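Local coordinates for protein transcription termination factor FttA (Pyrococcus horikoshii, PDB 3AF6) that probably terminates transcription by cleaving nascent RNA as it leaves RNA polymerase, using a metallo-beta-lactamase nuclease core that binds two zinc ions, at residues 204-209 with 237-242; 410-415 with 440-445; 567-572 with 577-582. All coordinates share one frame; numbering follows the deposited sequence.

In the fold
The three contacts follow one another along the chain without overlapping. Contact 1 joins a strand and a helix of the metallo-beta-lactamase part; contacts 2 and 3 belong to the beta-CASP part, as a helix pair and a beta hairpin. Contacts 1 and 2 lie on opposite sides of the chain's centre, their own centres about 45 Å apart. Contacts 2 and 3 are nearer neighbours, at about 12 Å between nearest atoms, yet do not touch. None reaches the two zinc ions held by H256, H258, D260, H261, H344, D367 and H618, although strand 204-209 of contact 1 shares a sheet with strand 251-253, just before the first of these ligands.

Contact 1 (204-209 with 237-242); sequences ALLVQT and APEFQY
L206 reaches from strand 204-209 to E239 and F240 on the first turn of helix 238-245, a helix packed on a beta-sheet face in the metallo-beta-lactamase fold. Strand 204-209 is an inner strand of a mixed sheet, and L206 and Q208, two residues apart, point to this same face. In the helical segment A237 is the N-cap, and its carbonyl oxygen receives the first helical bond, from Q241 N. P238 comes next; a proline suits the first turn because the missing N-H is not needed there. E239 follows, with CB directed toward the strand. Its chi1 of 54° sets CG beside both the backbone N and the carbonyl carbon, and the methylene E239 CG lies 4.3 Å from L206 CD2, so that the aliphatic part of the glutamate does the touching. Q208 flanks this spot, its NE2 4.6 Å from E239 CG, while E239 also touches T192 and T647 of two other strands of the sheet. At F240, L206 CD2 comes 4.4 Å from the residue's CA. The ring itself stays slightly more distant, with F240 CD1 4.6 Å from L206 CD2. A buried phenylalanine fits here because the apolar ring lies beside the leucine and also touches L194. No hydrogen bond spans the two segments, so the leucine methyl carries the contact by apolar packing. Further along, Q241 turns back to the chain before the helix, where its NE2 donates to F235 O, and Y242 N closes the next helical turn on P238 O at 2.8 Å.

Contact 2 (410-415 with 440-445); sequences KRLIEV and MMVLEE
L443 of helix 435-447 meets L412 and I413, two successive residues of helix 405-420, in the beta-CASP part of the chain. These helices precede and follow strand 425-429, an inner strand of the parallel six-stranded sheet. Over the segments in contact their axes run at 71° to each other and come no closer than 11.2 Å. At that separation the backbones stay apart and branched apolar side chains bridge the gap. L443 shows how. Its CB does not point straight at the other helix and remains 6.0 Å from L412 CD2. With CG anti to the carbonyl carbon and beside the backbone N (chi1 -63°), the chain swings across, and L443 CG is already 4.6 Å from L412 CD2. Of the two branches, L443 CD1 stays farther off, 5.3 Å from L412 CD2, and CD2 does the touching: L443 CD2 lies 4.2 Å from L412 CD2 and 4.1 Å from I413 CD1. L443 also touches I416, farther along helix 405-420. I413 answers with the far end of its longer branch, CG1 lying beside the backbone N, and the isoleucine and leucine run past each other in opposite directions. L412 aims more directly at the facing helix, and L412 CD2 serves a second partner, V442 CG1, at 4.3 Å. The compact valine suits its place because its CB already points toward the facing helix; V442 also touches E409. Of the charged residues nearby, R411 forms a salt bridge with E407 and E445 one with R374. Between these two segments the closest contacts are all methyl to methyl, and no hydrogen bond or salt bridge joins them, so cohesion rests on dispersion and the exclusion of water, forces with little directional preference, and the fit depends on the shapes of the side chains.

Contact 3 (567-572 with 577-582); sequences IPMVGE and EVIKVN
I567 faces I579 and M569 faces E577 as antiparallel hydrogen-bonded pairs of a beta hairpin, with P568 and V578 forming the non-hydrogen-bonded pair between them and the strand directions at 141°. The two-stranded hairpin lies in the region assigned to the beta-CASP part, packed on two of its helices. I567 N gives its hydrogen to I579 O in the carbonyl plane, at a C=O...N angle of 153°, and I579 N returns a bond to I567 O. The equivalent bonds of M569 with E577 are modelled so short that their lengths are doubtful, though the pairing itself is clear. P568 is tolerated in the strand because a residue of a non-hydrogen-bonded pair sends no N-H across to its partner. P568 and V578 make up the exposed face, where P568 CA lies 4.3 Å from V578 CG1. The opposite face carries I567, M569, E577 and I579. Here M569, with CG anti to its carbonyl carbon, lies across I579, although the approach of its sulfur to I579 CD1 is modelled doubtfully close. I567 extends CD1 to V581 CG2 at 4.1 Å, just past the paired residues. Helices 529-537 and 556-561 back this face: F534 touches both I567 and V581, while L556 touches I567 and M569. E577, by contrast, sits at the exposed end of the pairing, where a carboxylate suits solvent. I567 O takes two approaches, from I579 N at 2.9 Å, tilted 30° from the carbonyl plane, and from V578 CA at 3.5 Å through a CA-H...O contact.

Contact 1 (204-209 with 237-242)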
loop_
_atom_site.group_PDB
_atom_site.type_symbol
_atom_site.label_atom_id
_atom_site.label_comp_id
_atom_site.label_asym_id
_atom_site.label_seq_id
_atom_site.Cartn_x
_atom_site.Cartn_y
_atom_site.Cartn_z
ATOM N N ALA A 204 0.259 -1.879 14.565
ATOM C CA ALA A 204 1.682 -1.684 14.781
ATOM C C ALA A 204 2.180 -2.891 15.557
ATOM O O ALA A 204 1.806 -3.100 16.711
ATOM C CB ALA A 204 1.917 -0.401 15.579
ATOM N N LEU A 205 3.034 -3.684 14.919
ATOM C CA LEU A 205 3.544 -4.900 15.527
ATOM C C LEU A 205 5.066 -4.915 15.478
ATOM O O LEU A 205 5.677 -4.799 14.408
ATOM C CB LEU A 205 2.945 -6.100 14.791
ATOM C CG LEU A 205 3.212 -7.539 15.210
ATOM C CD1 LEU A 205 2.082 -8.400 14.684
ATOM C CD2 LEU A 205 4.542 -8.022 14.655
ATOM N N LEU A 206 5.668 -5.041 16.656
ATOM C CA LEU A 206 7.111 -5.040 16.783
ATOM C C LEU A 206 7.634 -6.454 16.874
ATOM O O LEU A 206 7.232 -7.206 17.761
ATOM C CB LEU A 206 7.522 -4.262 18.035
ATOM C CG LEU A 206 9.020 -4.160 18.327
ATOM C CD1 LEU A 206 9.730 -3.384 17.206
ATOM C CD2 LEU A 206 9.207 -3.447 19.658
ATOM N N VAL A 207 8.524 -6.815 15.953
ATOM C CA VAL A 207 9.115 -8.155 15.955
ATOM C C VAL A 207 10.514 -8.045 16.529
ATOM O O VAL A 207 11.292 -7.202 16.092
ATOM C CB VAL A 207 9.211 -8.763 14.525
ATOM C CG1 VAL A 207 9.858 -10.128 14.595
ATOM C CG2 VAL A 207 7.826 -8.869 13.905
ATOM N N GLN A 208 10.827 -8.894 17.506
ATOM C CA GLN A 208 12.136 -8.867 18.152
ATOM C C GLN A 208 12.894 -10.185 18.128
ATOM O O GLN A 208 12.296 -11.271 18.178
ATOM C CB GLN A 208 12.015 -8.506 19.638
ATOM C CG GLN A 208 11.093 -7.372 20.002
ATOM C CD GLN A 208 10.853 -7.321 21.498
ATOM O OE1 GLN A 208 11.789 -7.326 22.287
ATOM N NE2 GLN A 208 9.591 -7.272 21.893
ATOM N N THR A 209 14.220 -10.058 18.083
ATOM C CA THR A 209 15.150 -11.182 18.181
ATOM C C THR A 209 16.325 -10.553 18.935
ATOM O O THR A 209 16.370 -9.336 19.097
ATOM C CB THR A 209 15.664 -11.694 16.822
ATOM O OG1 THR A 209 16.546 -10.721 16.249
ATOM C CG2 THR A 209 14.505 -11.995 15.881
ATOM N N ALA A 237 5.842 2.203 25.253
ATOM C CA ALA A 237 6.276 0.838 25.559
ATOM C C ALA A 237 7.794 0.902 25.775
ATOM O O ALA A 237 8.530 1.358 24.907
ATOM C CB ALA A 237 5.937 -0.105 24.414
ATOM N N PRO A 238 8.279 0.462 26.944
ATOM C CA PRO A 238 9.717 0.493 27.239
ATOM C C PRO A 238 10.588 -0.047 26.110
ATOM O O PRO A 238 11.569 0.576 25.712
ATOM C CB PRO A 238 9.833 -0.370 28.491
ATOM C CG PRO A 238 8.508 -0.210 29.149
ATOM C CD PRO A 238 7.540 -0.248 28.003
ATOM N N GLU A 239 10.218 -1.221 25.603
ATOM C CA GLU A 239 10.963 -1.872 24.535
ATOM C C GLU A 239 11.008 -1.047 23.259
ATOM O O GLU A 239 12.043 -0.992 22.597
ATOM C CB GLU A 239 10.355 -3.233 24.233
ATOM C CG GLU A 239 8.880 -3.168 23.938
ATOM C CD GLU A 239 8.045 -3.380 25.166
ATOM O OE1 GLU A 239 7.351 -4.409 25.220
ATOM O OE2 GLU A 239 8.081 -2.533 26.078
ATOM N N PHE A 240 9.888 -0.412 22.915
ATOM C CA PHE A 240 9.820 0.413 21.714
ATOM C C PHE A 240 10.632 1.698 21.905
ATOM O O PHE A 240 11.378 2.092 21.002
ATOM C CB PHE A 240 8.360 0.722 21.355
ATOM C CG PHE A 240 8.190 1.430 20.034
ATOM C CD1 PHE A 240 8.991 1.108 18.941
ATOM C CD2 PHE A 240 7.213 2.410 19.875
ATOM C CE1 PHE A 240 8.821 1.759 17.707
ATOM C CE2 PHE A 240 7.035 3.064 18.649
ATOM C CZ PHE A 240 7.839 2.739 17.566
ATOM N N GLN A 241 10.507 2.348 23.064
ATOM C CA GLN A 241 11.301 3.556 23.326
ATOM C C GLN A 241 12.778 3.159 23.246
ATOM O O GLN A 241 13.611 3.889 22.702
ATOM C CB GLN A 241 11.029 4.135 24.725
ATOM C CG GLN A 241 9.838 5.095 24.852
ATOM C CD GLN A 241 10.043 6.420 24.101
ATOM O OE1 GLN A 241 11.043 7.126 24.301
ATOM N NE2 GLN A 241 9.083 6.766 23.246
ATOM N N TYR A 242 13.103 1.989 23.780
ATOM C CA TYR A 242 14.489 1.547 23.747
ATOM C C TYR A 242 14.983 1.287 22.328
ATOM O O TYR A 242 16.150 1.512 22.036
ATOM C CB TYR A 242 14.686 0.300 24.621
ATOM C CG TYR A 242 16.072 -0.299 24.518
ATOM C CD1 TYR A 242 16.367 -1.276 23.556
ATOM C CD2 TYR A 242 17.106 0.139 25.349
ATOM C CE1 TYR A 242 17.651 -1.796 23.430
ATOM C CE2 TYR A 242 18.397 -0.376 25.222
ATOM C CZ TYR A 242 18.661 -1.339 24.264
ATOM O OH TYR A 242 19.938 -1.851 24.152
#

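Contact 2 (410-415 with 440-445)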
loop_
_atom_site.group_PDB
_atom_site.type_symbol
_atom_site.label_atom_id
_atom_site.label_comp_id
_atom_site.label_asym_id
_atom_site.label_seq_id
_atom_site.Cartn_x
_atom_site.Cartn_y
_atom_site.Cartn_z
ATOM N N LYS A 410 -26.774 -6.066 -6.728
ATOM C CA LYS A 410 -28.157 -5.856 -7.097
ATOM C C LYS A 410 -28.868 -4.875 -6.180
ATOM O O LYS A 410 -29.740 -4.127 -6.621
ATOM C CB LYS A 410 -28.908 -7.189 -7.128
ATOM C CG LYS A 410 -28.405 -8.151 -8.206
ATOM C CD LYS A 410 -29.386 -9.283 -8.428
ATOM C CE LYS A 410 -28.863 -10.301 -9.430
ATOM N NZ LYS A 410 -29.904 -11.328 -9.720
ATOM N N ARG A 411 -28.491 -4.872 -4.906
ATOM C CA ARG A 411 -29.107 -3.975 -3.934
ATOM C C ARG A 411 -28.636 -2.541 -4.197
ATOM O O ARG A 411 -29.394 -1.594 -4.053
ATOM C CB ARG A 411 -28.726 -4.404 -2.516
ATOM C CG ARG A 411 -29.658 -3.881 -1.437
ATOM C CD ARG A 411 -30.714 -4.911 -1.038
ATOM N NE ARG A 411 -30.140 -6.009 -0.262
ATOM C CZ ARG A 411 -30.848 -6.990 0.295
ATOM N NH1 ARG A 411 -32.171 -7.025 0.169
ATOM N NH2 ARG A 411 -30.231 -7.942 0.984
ATOM N N LEU A 412 -27.379 -2.399 -4.595
ATOM C CA LEU A 412 -26.816 -1.090 -4.886
ATOM C C LEU A 412 -27.538 -0.424 -6.059
ATOM O O LEU A 412 -27.824 0.772 -6.025
ATOM C CB LEU A 412 -25.324 -1.217 -5.206
ATOM C CG LEU A 412 -24.643 0.071 -5.678
ATOM C CD1 LEU A 412 -24.654 1.085 -4.550
ATOM C CD2 LEU A 412 -23.223 -0.209 -6.123
ATOM N N ILE A 413 -27.812 -1.199 -7.103
ATOM C CA ILE A 413 -28.506 -0.691 -8.282
ATOM C C ILE A 413 -29.949 -0.390 -7.927
ATOM O O ILE A 413 -30.550 0.552 -8.442
ATOM C CB ILE A 413 -28.500 -1.719 -9.421
ATOM C CG1 ILE A 413 -27.083 -1.887 -9.955
ATOM C CG2 ILE A 413 -29.431 -1.284 -10.516
ATOM C CD1 ILE A 413 -26.445 -0.576 -10.382
ATOM N N GLU A 414 -30.488 -1.212 -7.036
ATOM C CA GLU A 414 -31.856 -1.085 -6.577
ATOM C C GLU A 414 -32.048 0.250 -5.874
ATOM O O GLU A 414 -32.840 1.082 -6.319
ATOM C CB GLU A 414 -32.171 -2.244 -5.638
ATOM C CG GLU A 414 -33.548 -2.238 -5.030
ATOM C CD GLU A 414 -33.812 -3.505 -4.232
ATOM O OE1 GLU A 414 -34.878 -3.595 -3.583
ATOM O OE2 GLU A 414 -32.952 -4.416 -4.259
ATOM N N VAL A 415 -31.308 0.458 -4.786
ATOM C CA VAL A 415 -31.391 1.694 -4.009
ATOM C C VAL A 415 -31.217 2.949 -4.866
ATOM O O VAL A 415 -31.908 3.947 -4.659
ATOM C CB VAL A 415 -30.338 1.702 -2.868
ATOM C CG1 VAL A 415 -30.243 3.092 -2.238
ATOM C CG2 VAL A 415 -30.725 0.679 -1.814
ATOM N N MET A 440 -16.663 1.504 -8.226
ATOM C CA MET A 440 -16.602 2.123 -9.545
ATOM C C MET A 440 -16.787 1.034 -10.588
ATOM O O MET A 440 -17.669 1.137 -11.431
ATOM C CB MET A 440 -15.267 2.842 -9.765
ATOM C CG MET A 440 -15.314 4.325 -9.412
ATOM S SD MET A 440 -13.683 4.969 -9.050
ATOM C CE MET A 440 -13.053 5.354 -10.713
ATOM N N MET A 441 -15.974 -0.016 -10.512
ATOM C CA MET A 441 -16.070 -1.114 -11.464
ATOM C C MET A 441 -17.494 -1.633 -11.538
ATOM O O MET A 441 -18.061 -1.760 -12.621
ATOM C CB MET A 441 -15.126 -2.241 -11.071
ATOM C CG MET A 441 -13.666 -1.868 -11.194
ATOM S SD MET A 441 -13.221 -1.386 -12.869
ATOM C CE MET A 441 -13.528 0.354 -12.835
ATOM N N VAL A 442 -18.086 -1.918 -10.389
ATOM C CA VAL A 442 -19.450 -2.400 -10.385
ATOM C C VAL A 442 -20.354 -1.500 -11.227
ATOM O O VAL A 442 -21.128 -2.000 -12.033
ATOM C CB VAL A 442 -20.015 -2.499 -8.960
ATOM C CG1 VAL A 442 -21.485 -2.852 -9.010
ATOM C CG2 VAL A 442 -19.264 -3.560 -8.188
ATOM N N LEU A 443 -20.258 -0.184 -11.062
ATOM C CA LEU A 443 -21.106 0.720 -11.840
ATOM C C LEU A 443 -20.675 0.860 -13.301
ATOM O O LEU A 443 -21.494 1.163 -14.166
ATOM C CB LEU A 443 -21.143 2.107 -11.197
ATOM C CG LEU A 443 -21.748 2.220 -9.799
ATOM C CD1 LEU A 443 -21.558 3.641 -9.285
ATOM C CD2 LEU A 443 -23.209 1.850 -9.825
ATOM N N GLU A 444 -19.393 0.631 -13.568
ATOM C CA GLU A 444 -18.852 0.748 -14.921
ATOM C C GLU A 444 -19.257 -0.433 -15.815
ATOM O O GLU A 444 -19.426 -0.272 -17.021
ATOM C CB GLU A 444 -17.329 0.881 -14.855
ATOM C CG GLU A 444 -16.663 1.357 -16.141
ATOM C CD GLU A 444 -16.570 0.275 -17.206
ATOM O OE1 GLU A 444 -16.074 -0.832 -16.897
ATOM O OE2 GLU A 444 -16.982 0.539 -18.356
ATOM N N GLU A 445 -19.403 -1.621 -15.233
ATOM C CA GLU A 445 -19.823 -2.766 -16.026
ATOM C C GLU A 445 -21.321 -2.642 -16.191
ATOM O O GLU A 445 -21.894 -3.070 -17.191
ATOM C CB GLU A 445 -19.504 -4.092 -15.332
ATOM C CG GLU A 445 -20.045 -5.315 -16.087
ATOM C CD GLU A 445 -19.441 -6.623 -15.609
ATOM O OE1 GLU A 445 -19.698 -7.013 -14.450
ATOM O OE2 GLU A 445 -18.706 -7.263 -16.395
#

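Contact 3 (567-572 with 577-582)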
loop_
_atom_site.group_PDB
_atom_site.type_symbol
_atom_site.label_atom_id
_atom_site.label_comp_id
_atom_site.label_asym_id
_atom_site.label_seq_id
_atom_site.Cartn_x
_atom_site.Cartn_y
_atom_site.Cartn_z
ATOM N N ILE A 567 -27.519 14.287 14.946
ATOM C CA ILE A 567 -26.113 14.250 15.304
ATOM C C ILE A 567 -25.479 15.593 15.606
ATOM O O ILE A 567 -25.428 16.481 14.753
ATOM C CB ILE A 567 -25.292 13.580 14.196
ATOM C CG1 ILE A 567 -25.811 12.161 13.963
ATOM C CG2 ILE A 567 -23.813 13.558 14.578
ATOM C CD1 ILE A 567 -25.142 11.461 12.821
ATOM N N PRO A 568 -24.979 15.758 16.839
ATOM C CA PRO A 568 -24.339 17.006 17.239
ATOM C C PRO A 568 -22.960 17.040 16.602
ATOM O O PRO A 568 -22.225 16.055 16.652
ATOM C CB PRO A 568 -24.246 16.887 18.764
ATOM C CG PRO A 568 -25.284 15.868 19.119
ATOM C CD PRO A 568 -25.144 14.873 18.001
ATOM N N MET A 569 -22.620 18.164 15.991
ATOM C CA MET A 569 -21.316 18.319 15.370
ATOM C C MET A 569 -20.767 19.681 15.729
ATOM O O MET A 569 -21.441 20.695 15.568
ATOM C CB MET A 569 -21.416 18.200 13.857
ATOM C CG MET A 569 -21.665 16.797 13.359
ATOM S SD MET A 569 -21.614 16.794 11.569
ATOM C CE MET A 569 -19.816 16.913 11.276
ATOM N N VAL A 570 -19.540 19.698 16.227
ATOM C CA VAL A 570 -18.895 20.939 16.608
ATOM C C VAL A 570 -18.269 21.595 15.376
ATOM O O VAL A 570 -17.514 20.959 14.639
ATOM C CB VAL A 570 -17.811 20.667 17.659
ATOM C CG1 VAL A 570 -16.856 19.601 17.134
ATOM C CG2 VAL A 570 -17.072 21.966 18.003
ATOM N N GLY A 571 -18.597 22.864 15.151
ATOM C CA GLY A 571 -18.051 23.583 14.013
ATOM C C GLY A 571 -17.059 24.667 14.411
ATOM O O GLY A 571 -16.262 24.487 15.335
ATOM N N GLU A 572 -17.106 25.800 13.719
ATOM C CA GLU A 572 -16.203 26.902 14.020
ATOM C C GLU A 572 -16.617 27.671 15.267
ATOM O O GLU A 572 -17.732 27.518 15.778
ATOM C CB GLU A 572 -16.123 27.861 12.840
ATOM C CG GLU A 572 -15.638 27.216 11.571
ATOM C CD GLU A 572 -15.408 28.229 10.477
ATOM O OE1 GLU A 572 -16.318 29.056 10.241
ATOM O OE2 GLU A 572 -14.321 28.195 9.856
ATOM N N GLU A 577 -23.249 22.059 16.002
ATOM C CA GLU A 577 -24.322 22.031 15.021
ATOM C C GLU A 577 -25.047 20.698 15.175
ATOM O O GLU A 577 -24.438 19.684 15.522
ATOM C CB GLU A 577 -23.736 22.135 13.613
ATOM C CG GLU A 577 -24.653 22.784 12.589
ATOM C CD GLU A 577 -24.148 22.614 11.160
ATOM O OE1 GLU A 577 -22.921 22.771 10.927
ATOM O OE2 GLU A 577 -24.986 22.329 10.271
ATOM N N VAL A 578 -26.348 20.698 14.926
ATOM C CA VAL A 578 -27.127 19.474 15.028
ATOM C C VAL A 578 -27.698 19.112 13.666
ATOM O O VAL A 578 -28.711 19.670 13.242
ATOM C CB VAL A 578 -28.275 19.636 16.033
ATOM C CG1 VAL A 578 -27.723 19.640 17.441
ATOM C CG2 VAL A 578 -29.013 20.942 15.766
ATOM N N ILE A 579 -27.036 18.189 12.974
ATOM C CA ILE A 579 -27.498 17.768 11.656
ATOM C C ILE A 579 -28.690 16.841 11.812
ATOM O O ILE A 579 -28.635 15.856 12.549
ATOM C CB ILE A 579 -26.405 17.020 10.855
ATOM C CG1 ILE A 579 -25.236 17.949 10.544
ATOM C CG2 ILE A 579 -26.978 16.519 9.548
ATOM C CD1 ILE A 579 -24.426 18.327 11.752
ATOM N N LYS A 580 -29.769 17.172 11.116
ATOM C CA LYS A 580 -30.989 16.378 11.160
ATOM C C LYS A 580 -30.907 15.306 10.063
ATOM O O LYS A 580 -30.971 15.625 8.876
ATOM C CB LYS A 580 -32.191 17.300 10.933
ATOM C CG LYS A 580 -33.552 16.654 11.120
ATOM C CD LYS A 580 -34.665 17.626 10.722
ATOM C CE LYS A 580 -36.050 17.009 10.893
ATOM N NZ LYS A 580 -37.116 17.856 10.279
ATOM N N VAL A 581 -30.751 14.044 10.457
ATOM C CA VAL A 581 -30.647 12.962 9.477
ATOM C C VAL A 581 -32.007 12.399 9.079
ATOM O O VAL A 581 -32.648 11.685 9.861
ATOM C CB VAL A 581 -29.781 11.784 9.998
ATOM C CG1 VAL A 581 -29.578 10.762 8.891
ATOM C CG2 VAL A 581 -28.439 12.293 10.486
ATOM N N ASN A 582 -32.442 12.723 7.864
ATOM C CA ASN A 582 -33.720 12.236 7.352
ATOM C C ASN A 582 -33.505 11.351 6.128
ATOM O O ASN A 582 -34.252 10.402 5.907
ATOM C CB ASN A 582 -34.632 13.403 6.978
ATOM C CG ASN A 582 -34.803 14.389 8.109
ATOM O OD1 ASN A 582 -35.057 14.003 9.250
ATOM N ND2 ASN A 582 -34.669 15.671 7.799
#